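Local coordinates for protein tryptophan--tRNA ligase (Aeropyrum pernix, PDB 3A04) that catalyses the ATP-dependent attachment of L-tryptophan to tRNA(Trp), a reaction that releases AMP and diphosphate, at residues E63-G68 with N100-F105; F77-K82 with A111-V116; L89-L94 with L139-K144; A194-V199 with P220-T225; H246-Q249 with R255-S258. All coordinates share one frame; numbering follows the deposited sequence.

Contact 1 (E63-G68 with N100-F105)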
# COMPACT_ATOMS: atom_id res chain seq x y z
N GLU A 63 -28.32 -13.43 -11.73
CA GLU A 63 -29.39 -13.77 -10.71
C GLU A 63 -29.65 -12.56 -9.85
O GLU A 63 -30.84 -12.13 -9.63
CB GLU A 63 -29.00 -15.02 -9.87
CG GLU A 63 -29.29 -16.39 -10.61
CD GLU A 63 -28.54 -17.64 -10.09
OE1 GLU A 63 -27.74 -17.56 -9.11
OE2 GLU A 63 -28.74 -18.75 -10.67
N ALA A 64 -28.57 -11.96 -9.33
CA ALA A 64 -28.79 -10.69 -8.57
C ALA A 64 -29.52 -9.61 -9.37
O ALA A 64 -30.50 -8.92 -8.89
CB ALA A 64 -27.45 -10.15 -8.05
N LYS A 65 -29.04 -9.40 -10.62
CA LYS A 65 -29.68 -8.41 -11.44
C LYS A 65 -31.19 -8.65 -11.66
O LYS A 65 -31.99 -7.67 -11.67
CB LYS A 65 -29.01 -8.34 -12.80
CG LYS A 65 -29.36 -7.12 -13.59
CD LYS A 65 -28.60 -7.19 -14.94
CE LYS A 65 -28.55 -5.80 -15.53
NZ LYS A 65 -29.91 -5.21 -15.85
N ALA A 66 -31.54 -9.89 -11.98
CA ALA A 66 -32.97 -10.22 -12.19
C ALA A 66 -33.86 -9.98 -10.93
O ALA A 66 -35.02 -9.68 -11.07
CB ALA A 66 -33.13 -11.67 -12.75
N ARG A 67 -33.33 -10.08 -9.72
CA ARG A 67 -34.21 -9.82 -8.59
C ARG A 67 -34.16 -8.37 -8.25
O ARG A 67 -34.79 -7.95 -7.27
CB ARG A 67 -33.88 -10.66 -7.37
CG ARG A 67 -32.46 -10.57 -6.85
CD ARG A 67 -32.40 -11.24 -5.44
NE ARG A 67 -31.01 -11.36 -5.03
CZ ARG A 67 -30.24 -12.41 -5.29
NH1 ARG A 67 -30.73 -13.45 -5.92
NH2 ARG A 67 -28.95 -12.38 -4.91
N GLY A 68 -33.40 -7.58 -9.05
CA GLY A 68 -33.50 -6.12 -8.97
C GLY A 68 -32.32 -5.46 -8.28
O GLY A 68 -32.36 -4.22 -8.03
N ASN A 100 -27.17 -2.14 -20.59
CA ASN A 100 -28.11 -3.12 -19.94
C ASN A 100 -28.17 -2.95 -18.41
O ASN A 100 -28.61 -3.81 -17.69
CB ASN A 100 -27.73 -4.53 -20.36
CG ASN A 100 -28.10 -4.80 -21.78
OD1 ASN A 100 -29.27 -5.12 -22.06
ND2 ASN A 100 -27.15 -4.63 -22.71
N GLY A 101 -27.82 -1.77 -17.92
CA GLY A 101 -28.06 -1.48 -16.53
C GLY A 101 -26.86 -1.64 -15.59
O GLY A 101 -26.97 -1.27 -14.40
N PHE A 102 -25.69 -2.14 -16.04
CA PHE A 102 -24.54 -2.31 -15.08
C PHE A 102 -23.93 -1.00 -14.72
O PHE A 102 -23.74 -0.14 -15.62
CB PHE A 102 -23.43 -3.22 -15.69
CG PHE A 102 -23.77 -4.65 -15.77
CD1 PHE A 102 -24.90 -5.08 -16.41
CD2 PHE A 102 -22.89 -5.60 -15.19
CE1 PHE A 102 -25.20 -6.45 -16.48
CE2 PHE A 102 -23.17 -6.96 -15.21
CZ PHE A 102 -24.33 -7.42 -15.85
N LYS A 103 -23.51 -0.84 -13.43
CA LYS A 103 -22.68 0.30 -13.07
C LYS A 103 -21.26 -0.01 -13.59
O LYS A 103 -20.71 -1.06 -13.31
CB LYS A 103 -22.68 0.49 -11.51
CG LYS A 103 -21.85 1.69 -11.03
CD LYS A 103 -22.37 3.11 -11.43
CE LYS A 103 -21.42 4.13 -10.93
NZ LYS A 103 -21.95 5.56 -11.17
N VAL A 104 -20.65 0.90 -14.31
CA VAL A 104 -19.30 0.67 -14.81
C VAL A 104 -18.28 1.45 -13.98
O VAL A 104 -18.45 2.66 -13.71
CB VAL A 104 -19.15 1.17 -16.32
CG1 VAL A 104 -17.76 0.89 -16.87
CG2 VAL A 104 -20.24 0.47 -17.21
N PHE A 105 -17.21 0.75 -13.59
CA PHE A 105 -16.09 1.33 -12.91
C PHE A 105 -14.90 1.13 -13.82
O PHE A 105 -14.64 0.02 -14.29
CB PHE A 105 -15.79 0.60 -11.57
CG PHE A 105 -16.85 0.85 -10.50
CD1 PHE A 105 -17.98 0.10 -10.41
CD2 PHE A 105 -16.67 1.94 -9.59
CE1 PHE A 105 -18.93 0.33 -9.38
CE2 PHE A 105 -17.62 2.20 -8.55
CZ PHE A 105 -18.75 1.37 -8.47
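Lys65 reaches across from the end of helix 58-66 and donates from NZ to the backbone carbonyl of Asn100, with Lys65 NZ and Asn100 O 2.7 Å apart. The donor sits almost on the line of the carbonyl bond, the angle at O being 166°, so the ammonium group meets the oxygen head-on. The chain leaves the helix with CG anti to the backbone N (chi1 -165°) and runs extended until a turn about the CD-CE bond (chi4 -63°) brings NZ onto the oxygen. At that bend, Lys65 CE lies 3.5 Å from Phe102 CE1 and Lys65 CD 3.8 Å from the same atom, the two side chains crossing at about a right angle.

Behind the acceptor, helix 85-99 finishes in a Schellman motif with Gly101 as its C-prime residue: Phe102 N bonds to Leu97 O and Gly101 N to Gln98 O. Gly101 has a positive phi that favours glycine, and a CB there would probably crowd Lys65 NZ. Asn100 ND2 bonds back to Tyr96 O, and the chain then enters strand 103-108, the next strand of the Rossmann-type sheet.

The lysine charge thus stands at the carboxyl end of helix 85-99, where it would be expected to offset the negative pole of the helix, while its aliphatic stem meets the phenyl ring.

Contact 2 (F77-K82 with A111-V116)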
# COMPACT_ATOMS: atom_id res chain seq x y z
N PHE A 77 -7.12 0.09 -16.80
CA PHE A 77 -6.25 0.44 -17.96
C PHE A 77 -4.96 1.05 -17.43
O PHE A 77 -4.94 1.91 -16.51
CB PHE A 77 -6.91 1.47 -18.91
CG PHE A 77 -8.11 0.93 -19.65
CD1 PHE A 77 -9.36 0.99 -19.08
CD2 PHE A 77 -7.95 0.27 -20.85
CE1 PHE A 77 -10.48 0.38 -19.69
CE2 PHE A 77 -9.14 -0.27 -21.55
CZ PHE A 77 -10.34 -0.23 -20.94
N MET A 78 -3.89 0.58 -18.02
CA MET A 78 -2.52 1.09 -17.87
C MET A 78 -2.38 2.32 -18.76
O MET A 78 -2.55 2.20 -20.01
CB MET A 78 -1.52 -0.01 -18.29
CG MET A 78 -0.01 0.46 -18.33
SD MET A 78 0.57 1.28 -16.83
CE MET A 78 0.43 -0.09 -15.71
N PRO A 79 -2.11 3.51 -18.18
CA PRO A 79 -2.03 4.74 -19.03
C PRO A 79 -0.66 4.88 -19.65
O PRO A 79 0.10 5.72 -19.23
CB PRO A 79 -2.27 5.87 -18.05
CG PRO A 79 -1.66 5.33 -16.69
CD PRO A 79 -2.08 3.85 -16.73
N SER A 80 -0.37 4.05 -20.66
CA SER A 80 0.89 4.03 -21.31
C SER A 80 0.56 3.85 -22.80
O SER A 80 -0.21 2.92 -23.13
CB SER A 80 1.61 2.74 -20.89
OG SER A 80 2.93 2.79 -21.40
N GLY A 81 1.17 4.66 -23.69
CA GLY A 81 0.99 4.42 -25.14
C GLY A 81 -0.39 4.75 -25.63
O GLY A 81 -1.22 5.30 -24.90
N LYS A 82 -0.71 4.43 -26.87
CA LYS A 82 -1.95 4.96 -27.40
C LYS A 82 -3.06 3.93 -27.32
O LYS A 82 -2.79 2.70 -27.32
CB LYS A 82 -1.73 5.42 -28.87
CG LYS A 82 -0.67 6.58 -28.98
CD LYS A 82 -0.79 7.38 -30.28
CE LYS A 82 -0.11 6.66 -31.41
NZ LYS A 82 0.33 7.63 -32.54
N ALA A 111 -0.68 4.22 -10.31
CA ALA A 111 0.29 3.82 -9.33
C ALA A 111 1.26 2.74 -9.95
O ALA A 111 2.52 2.84 -9.87
CB ALA A 111 -0.48 3.21 -8.06
N GLU A 112 0.68 1.77 -10.61
CA GLU A 112 1.50 0.76 -11.29
C GLU A 112 2.36 1.40 -12.39
O GLU A 112 3.56 1.04 -12.55
CB GLU A 112 0.61 -0.34 -11.86
CG GLU A 112 1.44 -1.49 -12.43
CD GLU A 112 0.56 -2.64 -12.97
OE1 GLU A 112 -0.66 -2.71 -12.65
OE2 GLU A 112 1.15 -3.52 -13.64
N ALA A 113 1.76 2.33 -13.14
CA ALA A 113 2.49 3.05 -14.22
C ALA A 113 3.75 3.70 -13.64
O ALA A 113 4.86 3.61 -14.22
CB ALA A 113 1.58 4.17 -14.85
N PHE A 114 3.60 4.36 -12.48
CA PHE A 114 4.73 5.02 -11.86
C PHE A 114 5.74 3.98 -11.35
O PHE A 114 6.94 4.04 -11.68
CB PHE A 114 4.31 5.94 -10.70
CG PHE A 114 5.48 6.64 -10.05
CD1 PHE A 114 5.96 7.83 -10.60
CD2 PHE A 114 6.12 6.08 -8.90
CE1 PHE A 114 7.04 8.47 -10.01
CE2 PHE A 114 7.19 6.71 -8.28
CZ PHE A 114 7.64 7.92 -8.84
N ALA A 115 5.27 3.06 -10.51
CA ALA A 115 6.18 2.23 -9.70
C ALA A 115 6.79 1.07 -10.50
O ALA A 115 7.96 0.72 -10.31
CB ALA A 115 5.42 1.66 -8.43
N VAL A 116 6.02 0.47 -11.39
CA VAL A 116 6.52 -0.69 -12.15
C VAL A 116 7.07 -0.11 -13.49
O VAL A 116 8.19 -0.45 -13.90
CB VAL A 116 5.44 -1.77 -12.44
CG1 VAL A 116 6.00 -2.92 -13.35
CG2 VAL A 116 4.91 -2.38 -11.15
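Met78 lies against Ala113 and Glu112 with the last two atoms of its side chain. From CB the chain leaves with CG anti to the backbone N (chi1 174°), then bends at chi2 and again at chi3 (52° and 64°), which curls the thioether over toward helix 110-115. Met78 SD meets Ala113, 3.6 Å from Ala113 CB and 3.7 Å from Ala113 CA. Met78 CE goes on to Glu112, where it is 3.7 Å from Glu112 CG and equally close to Glu112 CD. The oxygens are farther from this methyl and almost equally so, Glu112 OE1 at 4.2 Å and Glu112 OE2 at 4.1 Å from Met78 CE, which places it against the carboxyl carbon and not beside one oxygen. The two side chains cross at about a right angle.

Met78 follows strand 72-77 of the Rossmann-type core and directly precedes the HIGH region, the class I signature that in this family takes part in ATP binding. Pro79, first residue of that region, is the centre of an inverse gamma turn, and Pro79 CG rests 3.9 Å from Ala113 CB, so one methyl is touched by both sulfur and proline ring. With an alanine at Met78, Ala113 and the stem of Glu112 would probably lose their thioether cover, leaving a gap between the start of the HIGH loop and the helix.

Ala111, Phe114 and Ala115 of the same helix pack on Gln163, Leu164 and Ser166 of the second subunit, while Glu112 N bonds to Gln151 OE1 of its own chain.

Contact 3 (L89-L94 with L139-K144)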
# COMPACT_ATOMS: atom_id res chain seq x y z
N LEU A 89 -11.96 -3.40 -27.66
CA LEU A 89 -12.74 -4.63 -27.39
C LEU A 89 -13.20 -4.66 -25.94
O LEU A 89 -14.34 -5.07 -25.64
CB LEU A 89 -11.85 -5.85 -27.64
CG LEU A 89 -12.45 -7.24 -27.40
CD1 LEU A 89 -13.62 -7.38 -28.29
CD2 LEU A 89 -11.39 -8.28 -27.71
N THR A 90 -12.33 -4.25 -25.01
CA THR A 90 -12.76 -4.22 -23.61
C THR A 90 -13.86 -3.18 -23.41
O THR A 90 -14.87 -3.49 -22.78
CB THR A 90 -11.61 -3.90 -22.72
OG1 THR A 90 -10.73 -5.00 -22.76
CG2 THR A 90 -12.07 -3.69 -21.23
N VAL A 91 -13.68 -1.95 -23.94
CA VAL A 91 -14.68 -0.87 -23.72
C VAL A 91 -16.00 -1.22 -24.35
O VAL A 91 -17.06 -0.87 -23.85
CB VAL A 91 -14.15 0.51 -24.30
CG1 VAL A 91 -15.15 1.61 -24.13
CG2 VAL A 91 -12.91 0.88 -23.50
N ASP A 92 -15.94 -1.87 -25.53
CA ASP A 92 -17.19 -2.28 -26.16
C ASP A 92 -17.98 -3.21 -25.23
O ASP A 92 -19.19 -3.11 -25.17
CB ASP A 92 -16.86 -3.05 -27.45
CG ASP A 92 -16.58 -2.05 -28.65
OD1 ASP A 92 -16.95 -0.80 -28.63
OD2 ASP A 92 -15.90 -2.53 -29.57
N GLN A 93 -17.30 -4.12 -24.54
CA GLN A 93 -18.01 -5.00 -23.53
C GLN A 93 -18.53 -4.14 -22.35
O GLN A 93 -19.60 -4.34 -21.89
CB GLN A 93 -17.01 -6.03 -22.97
CG GLN A 93 -16.56 -6.97 -24.07
CD GLN A 93 -15.58 -7.97 -23.60
OE1 GLN A 93 -15.88 -8.78 -22.72
NE2 GLN A 93 -14.35 -7.91 -24.13
N LEU A 94 -17.78 -3.15 -21.87
CA LEU A 94 -18.38 -2.21 -20.90
C LEU A 94 -19.60 -1.47 -21.36
O LEU A 94 -20.56 -1.31 -20.58
CB LEU A 94 -17.38 -1.16 -20.36
CG LEU A 94 -15.98 -1.66 -20.00
CD1 LEU A 94 -15.05 -0.44 -19.61
CD2 LEU A 94 -16.10 -2.66 -18.81
N LEU A 139 -16.14 6.55 -27.68
CA LEU A 139 -16.71 5.27 -28.05
C LEU A 139 -18.13 5.06 -27.63
O LEU A 139 -18.78 4.20 -28.19
CB LEU A 139 -15.86 4.07 -27.53
CG LEU A 139 -14.57 3.67 -28.24
CD1 LEU A 139 -13.81 2.58 -27.43
CD2 LEU A 139 -14.77 3.18 -29.79
N GLY A 140 -18.59 5.74 -26.58
CA GLY A 140 -19.96 5.68 -26.17
C GLY A 140 -20.16 5.36 -24.70
O GLY A 140 -21.27 5.13 -24.26
N LEU A 141 -19.05 5.26 -23.95
CA LEU A 141 -19.15 5.06 -22.50
C LEU A 141 -19.74 6.35 -21.89
O LEU A 141 -19.37 7.45 -22.30
CB LEU A 141 -17.78 4.71 -21.89
CG LEU A 141 -17.72 3.79 -20.67
CD1 LEU A 141 -18.58 2.47 -20.76
CD2 LEU A 141 -16.21 3.47 -20.24
N ASP A 142 -20.73 6.23 -21.05
CA ASP A 142 -21.47 7.40 -20.57
C ASP A 142 -20.64 8.27 -19.60
O ASP A 142 -20.22 7.77 -18.53
CB ASP A 142 -22.70 6.88 -19.88
CG ASP A 142 -23.62 8.02 -19.29
OD1 ASP A 142 -23.19 9.14 -19.05
OD2 ASP A 142 -24.76 7.69 -18.94
N PRO A 143 -20.40 9.56 -19.92
CA PRO A 143 -19.56 10.40 -19.01
C PRO A 143 -20.17 10.64 -17.63
O PRO A 143 -19.43 10.91 -16.72
CB PRO A 143 -19.45 11.74 -19.74
CG PRO A 143 -20.70 11.81 -20.63
CD PRO A 143 -20.96 10.34 -21.04
N LYS A 144 -21.49 10.58 -17.51
CA LYS A 144 -22.19 10.89 -16.27
C LYS A 144 -22.13 9.68 -15.34
O LYS A 144 -21.75 9.84 -14.16
CB LYS A 144 -23.67 11.26 -16.52
CG LYS A 144 -24.41 11.85 -15.28
CD LYS A 144 -25.96 11.80 -15.43
CE LYS A 144 -26.67 12.46 -14.22
NZ LYS A 144 -26.43 11.75 -12.88
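Val91 and Leu94, one turn apart on helix 85-99, pack against Leu139 and Leu141 of the turn that leads helix 121-139 toward strand 147-150. Helix 85-99 is the connecting helix of a beta-alpha-beta crossover between the parallel strands 72-77 and 103-108 of the Rossmann-type fold.

In sequence order, Leu89 contributes its carbonyl oxygen, which accepts from Gln93 N and from Gln93 NE2 on opposite faces of the carbonyl plane; the side-chain nitrogen Gln93 NE2 stands 60° out of that plane. Val91 comes next. Val91 CG1, anti to the backbone N (chi1 178°), is 3.7 Å from Leu139 CD1, and Val91 CB is only slightly farther from the same methyl. Val91 CG1 also has a looser approach to Leu141 CD2, at 4.4 Å.

Between those two leucines, Gly140 at positive phi closes helix 121-139 in a Schellman motif, and the chain turns so that Leu141 faces the helix again. Phe83 touches both Val91 and Leu139 and continues the apolar patch. At Leu94 the stem makes the closer approach: Leu94 CB is 3.8 Å from Leu141 CD1, while Leu94 CD1 lies 4.1 Å from Leu141 CD2.

Contact 4 (A194-V199 with P220-T225)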
# COMPACT_ATOMS: atom_id res chain seq x y z
N ALA A 194 -7.52 -4.90 -4.98
CA ALA A 194 -8.39 -3.82 -4.44
C ALA A 194 -9.22 -3.14 -5.50
O ALA A 194 -10.41 -2.75 -5.25
CB ALA A 194 -7.52 -2.79 -3.66
N ASP A 195 -8.64 -2.88 -6.67
CA ASP A 195 -9.47 -2.31 -7.77
C ASP A 195 -10.76 -3.15 -7.96
O ASP A 195 -11.87 -2.62 -8.05
CB ASP A 195 -8.67 -2.29 -9.11
CG ASP A 195 -7.59 -1.21 -9.12
OD1 ASP A 195 -7.77 -0.18 -8.40
OD2 ASP A 195 -6.54 -1.40 -9.78
N ILE A 196 -10.63 -4.48 -8.04
CA ILE A 196 -11.82 -5.34 -8.22
C ILE A 196 -12.77 -5.34 -7.01
O ILE A 196 -14.00 -5.18 -7.14
CB ILE A 196 -11.36 -6.79 -8.55
CG1 ILE A 196 -10.58 -6.74 -9.88
CG2 ILE A 196 -12.57 -7.76 -8.53
CD1 ILE A 196 -9.65 -8.01 -10.17
N LEU A 197 -12.21 -5.52 -5.82
CA LEU A 197 -13.04 -5.79 -4.64
C LEU A 197 -13.56 -4.53 -3.99
O LEU A 197 -14.52 -4.63 -3.30
CB LEU A 197 -12.17 -6.56 -3.62
CG LEU A 197 -11.83 -7.98 -4.14
CD1 LEU A 197 -10.80 -8.61 -3.25
CD2 LEU A 197 -13.06 -8.94 -4.30
N HIS A 198 -12.91 -3.35 -4.12
CA HIS A 198 -13.29 -2.19 -3.28
C HIS A 198 -14.70 -1.72 -3.61
O HIS A 198 -15.34 -1.09 -2.80
CB HIS A 198 -12.34 -0.97 -3.45
CG HIS A 198 -12.58 -0.17 -4.71
ND1 HIS A 198 -12.27 -0.65 -5.97
CD2 HIS A 198 -13.11 1.08 -4.90
CE1 HIS A 198 -12.57 0.28 -6.88
NE2 HIS A 198 -13.11 1.32 -6.26
N VAL A 199 -15.20 -2.00 -4.83
CA VAL A 199 -16.55 -1.52 -5.19
C VAL A 199 -17.68 -2.14 -4.34
O VAL A 199 -18.81 -1.61 -4.25
CB VAL A 199 -16.87 -1.75 -6.72
CG1 VAL A 199 -15.81 -1.09 -7.55
CG2 VAL A 199 -17.10 -3.27 -7.07
N PRO A 220 -4.96 -16.11 -13.53
CA PRO A 220 -4.23 -16.35 -12.25
C PRO A 220 -4.38 -15.21 -11.24
O PRO A 220 -4.60 -15.49 -10.02
CB PRO A 220 -2.79 -16.50 -12.67
CG PRO A 220 -2.92 -17.15 -14.12
CD PRO A 220 -4.10 -16.35 -14.70
N HIS A 221 -4.30 -13.97 -11.72
CA HIS A 221 -4.51 -12.84 -10.77
C HIS A 221 -5.95 -12.77 -10.25
O HIS A 221 -6.23 -12.43 -9.06
CB HIS A 221 -4.09 -11.45 -11.34
CG HIS A 221 -4.27 -10.37 -10.32
ND1 HIS A 221 -5.45 -9.67 -10.18
CD2 HIS A 221 -3.47 -9.99 -9.30
CE1 HIS A 221 -5.35 -8.87 -9.12
NE2 HIS A 221 -4.16 -9.04 -8.58
N LEU A 222 -6.90 -13.03 -11.13
CA LEU A 222 -8.30 -13.07 -10.70
C LEU A 222 -8.58 -14.16 -9.62
O LEU A 222 -9.39 -14.00 -8.75
CB LEU A 222 -9.12 -13.39 -11.91
CG LEU A 222 -10.59 -13.07 -11.89
CD1 LEU A 222 -10.79 -11.64 -11.36
CD2 LEU A 222 -11.04 -13.11 -13.38
N ARG A 223 -7.87 -15.28 -9.69
CA ARG A 223 -8.08 -16.34 -8.74
C ARG A 223 -7.46 -15.91 -7.42
O ARG A 223 -7.98 -16.24 -6.34
CB ARG A 223 -7.43 -17.65 -9.31
CG ARG A 223 -8.28 -18.26 -10.45
CD ARG A 223 -7.88 -19.76 -10.72
NE ARG A 223 -6.43 -19.96 -10.75
CZ ARG A 223 -5.69 -19.95 -11.87
NH1 ARG A 223 -6.26 -19.70 -13.03
NH2 ARG A 223 -4.39 -20.17 -11.84
N LEU A 224 -6.32 -15.22 -7.47
CA LEU A 224 -5.73 -14.74 -6.23
C LEU A 224 -6.71 -13.71 -5.58
O LEU A 224 -6.91 -13.72 -4.37
CB LEU A 224 -4.35 -14.11 -6.44
CG LEU A 224 -3.72 -13.38 -5.23
CD1 LEU A 224 -3.42 -14.41 -4.08
CD2 LEU A 224 -2.43 -12.58 -5.60
N THR A 225 -7.31 -12.85 -6.38
CA THR A 225 -8.37 -11.88 -5.91
C THR A 225 -9.54 -12.61 -5.25
O THR A 225 -10.02 -12.18 -4.20
CB THR A 225 -8.85 -10.96 -7.10
OG1 THR A 225 -7.69 -10.26 -7.59
CG2 THR A 225 -9.88 -9.90 -6.67
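Ile196 and Leu197, which pack on Thr225, are followed by the flat ring of His198. Val199 CG1 lies 3.5 Å above one face of the His198 ring, near the ring's margin rather than over its centre, and the carbonyl carbon of Asp195 sits at the ring edge. From that ring ND1 donates to Ala194 O with an N-H...O angle of 134°, and more weakly to Asp195 O, while NE2 bonds to Arg154 NH2. On the other helix the guanidinium of Arg223 has Pro220 CA over one face and a salt bridge to Asp219.

The two helices, 183-197 and 219-231, pack together beside the Rossmann-type sheet; the second makes the crossover between parallel strands 210-215 and 242-246, and Ile196 and Leu222 also touch Val212 and Val214 of the first of these strands.

Thr225 is the centre of the interface. Thr225 CG2, anti to the backbone N, comes 3.7 Å from Leu197 CG and 3.9 Å from Ile196 CG2, the Leu197 and Thr225 side chains lying alongside one another and pointing opposite ways. The hydroxyl is turned back on its own helix: Thr225 OG1 donates to His221 O at 3.0 Å, on the face opposite to that used by Thr225 N, and so settles a buried polar atom. Replacing Thr225 with glycine is likely to leave Ile196 and Leu197 facing a gap and His221 O without its second donor. One turn earlier on that helix, Leu222 CD1 meets Ile196 CD1 methyl to methyl at 4.0 Å.

Contact 5 (H246-Q249 with R255-S258)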
# COMPACT_ATOMS: atom_id res chain seq x y z
N HIS A 246 -12.60 -13.44 -22.92
CA HIS A 246 -12.63 -13.18 -24.35
C HIS A 246 -11.35 -13.74 -25.00
O HIS A 246 -10.31 -13.80 -24.36
CB HIS A 246 -12.86 -11.68 -24.65
CG HIS A 246 -11.88 -10.76 -23.96
ND1 HIS A 246 -12.29 -9.76 -23.12
CD2 HIS A 246 -10.54 -10.70 -23.99
CE1 HIS A 246 -11.24 -9.12 -22.64
NE2 HIS A 246 -10.15 -9.66 -23.17
N LYS A 247 -11.41 -14.14 -26.27
CA LYS A 247 -10.18 -14.49 -27.01
C LYS A 247 -9.53 -13.20 -27.41
O LYS A 247 -10.21 -12.30 -27.83
CB LYS A 247 -10.53 -15.24 -28.30
CG LYS A 247 -11.51 -16.42 -28.04
CD LYS A 247 -12.29 -16.78 -29.32
CE LYS A 247 -11.65 -17.98 -29.98
NZ LYS A 247 -12.65 -18.52 -30.94
N LEU A 248 -8.24 -13.09 -27.27
CA LEU A 248 -7.55 -11.86 -27.68
C LEU A 248 -7.47 -11.74 -29.23
O LEU A 248 -7.23 -12.73 -29.95
CB LEU A 248 -6.13 -11.87 -27.11
CG LEU A 248 -5.90 -11.83 -25.56
CD1 LEU A 248 -6.58 -13.01 -24.88
CD2 LEU A 248 -4.37 -11.88 -25.23
N GLN A 249 -7.65 -10.54 -29.73
CA GLN A 249 -7.51 -10.29 -31.13
C GLN A 249 -6.02 -10.23 -31.43
O GLN A 249 -5.27 -9.52 -30.76
CB GLN A 249 -8.15 -8.95 -31.54
CG GLN A 249 -8.21 -8.76 -33.11
CD GLN A 249 -8.78 -7.39 -33.53
OE1 GLN A 249 -9.18 -6.60 -32.66
NE2 GLN A 249 -8.74 -7.07 -34.84
N ARG A 255 1.08 -11.39 -34.46
CA ARG A 255 1.51 -11.34 -33.07
C ARG A 255 0.60 -10.45 -32.20
O ARG A 255 -0.12 -9.57 -32.71
CB ARG A 255 2.96 -10.89 -33.03
CG ARG A 255 3.90 -11.86 -33.86
CD ARG A 255 5.40 -11.50 -33.82
NE ARG A 255 5.69 -10.36 -34.68
CZ ARG A 255 6.92 -10.00 -35.10
NH1 ARG A 255 7.99 -10.71 -34.74
NH2 ARG A 255 7.07 -8.94 -35.88
N LYS A 256 0.63 -10.68 -30.89
CA LYS A 256 -0.05 -9.86 -29.86
C LYS A 256 -0.11 -8.33 -30.12
O LYS A 256 0.88 -7.72 -30.48
CB LYS A 256 0.66 -10.14 -28.51
CG LYS A 256 -0.20 -10.16 -27.25
CD LYS A 256 0.59 -10.81 -26.07
CE LYS A 256 -0.06 -10.52 -24.72
NZ LYS A 256 -1.43 -11.14 -24.59
N MET A 257 -1.28 -7.73 -29.92
CA MET A 257 -1.63 -6.34 -30.28
C MET A 257 -1.00 -5.40 -29.26
O MET A 257 -1.27 -5.52 -28.07
CB MET A 257 -3.17 -6.29 -30.34
CG MET A 257 -4.02 -5.06 -30.58
SD MET A 257 -5.50 -5.58 -31.55
CE MET A 257 -5.16 -5.28 -33.26
N SER A 258 -0.13 -4.48 -29.70
CA SER A 258 0.65 -3.61 -28.79
C SER A 258 0.89 -2.14 -29.26
O SER A 258 1.29 -1.90 -30.39
CB SER A 258 2.01 -4.32 -28.51
OG SER A 258 2.98 -3.38 -28.00
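Met257 and Gln249 are brought together by first torsions of the same kind: in each, CG is anti to the backbone N (chi1 176° for Met257, -171° for Gln249). Beyond CG they differ, since Gln249 stays extended whereas Met257 turns at chi2 (145°, off the staggered values) and again at chi3. The bent thioether meets the side-chain oxygen and the backbone carbonyl of Gln249, the two side chains crossing at a slant. Met257 SD is 4.0 Å from Gln249 OE1 and the same distance from Gln249 O, Met257 CE comes 4.2 Å from Gln249 CD, and lower down the chain Met257 CB lies 3.9 Å from Gln249 O. No hydrogen bond links the two segments; what joins Met257 and Gln249 is van der Waals approach.

Met257 belongs to the KMSKS region, which begins at Lys256 and reads Lys-Met-Ser-Ser-Ser here; in class I synthetases this loop is a mobile element that assists ATP binding and the activation step. Segment 246-249 leaves strand 242-246 of the Rossmann-type core, and the five residues between the segments carry the chain round to the motif.

Lys256 bends at chi4 so that NZ comes toward the Leu248 methyl CD2; the 3.1 Å between Lys256 NZ and Leu248 CD2 is too short for a relaxed contact, and the position of this exposed lysine tip is doubtful. Gln249 leans on Met308 and Tyr311 of helix 304-313, and its OE1 has a weak hydrogen bond with His312 NE2. On the motif side, Ser258 O bonds to Thr265 OG1 and Ser258 OG pairs with Ser260 N.

Contact 3 is the hub of the set. Its helix touches contact 1 where Leu94 O lies 3.8 Å from Val104 CG2, and contact 2 where Val91 CG2 lies 3.8 Å from Phe77 CZ. It also meets contact 5, with Thr90 OG1 4.2 Å from His246 CE1. Contact 4 joins contact 1 through Val199 CG1, 3.7 Å from Phe105 CG. Contacts 2 and 5 hold parts of the HIGH and KMSKS regions, the two class I signatures; their nearest atoms are about 6 Å apart, though their centres are 19 Å apart. The Gln249 side chain of contact 5 is about 12 Å from the iron-sulfur cluster.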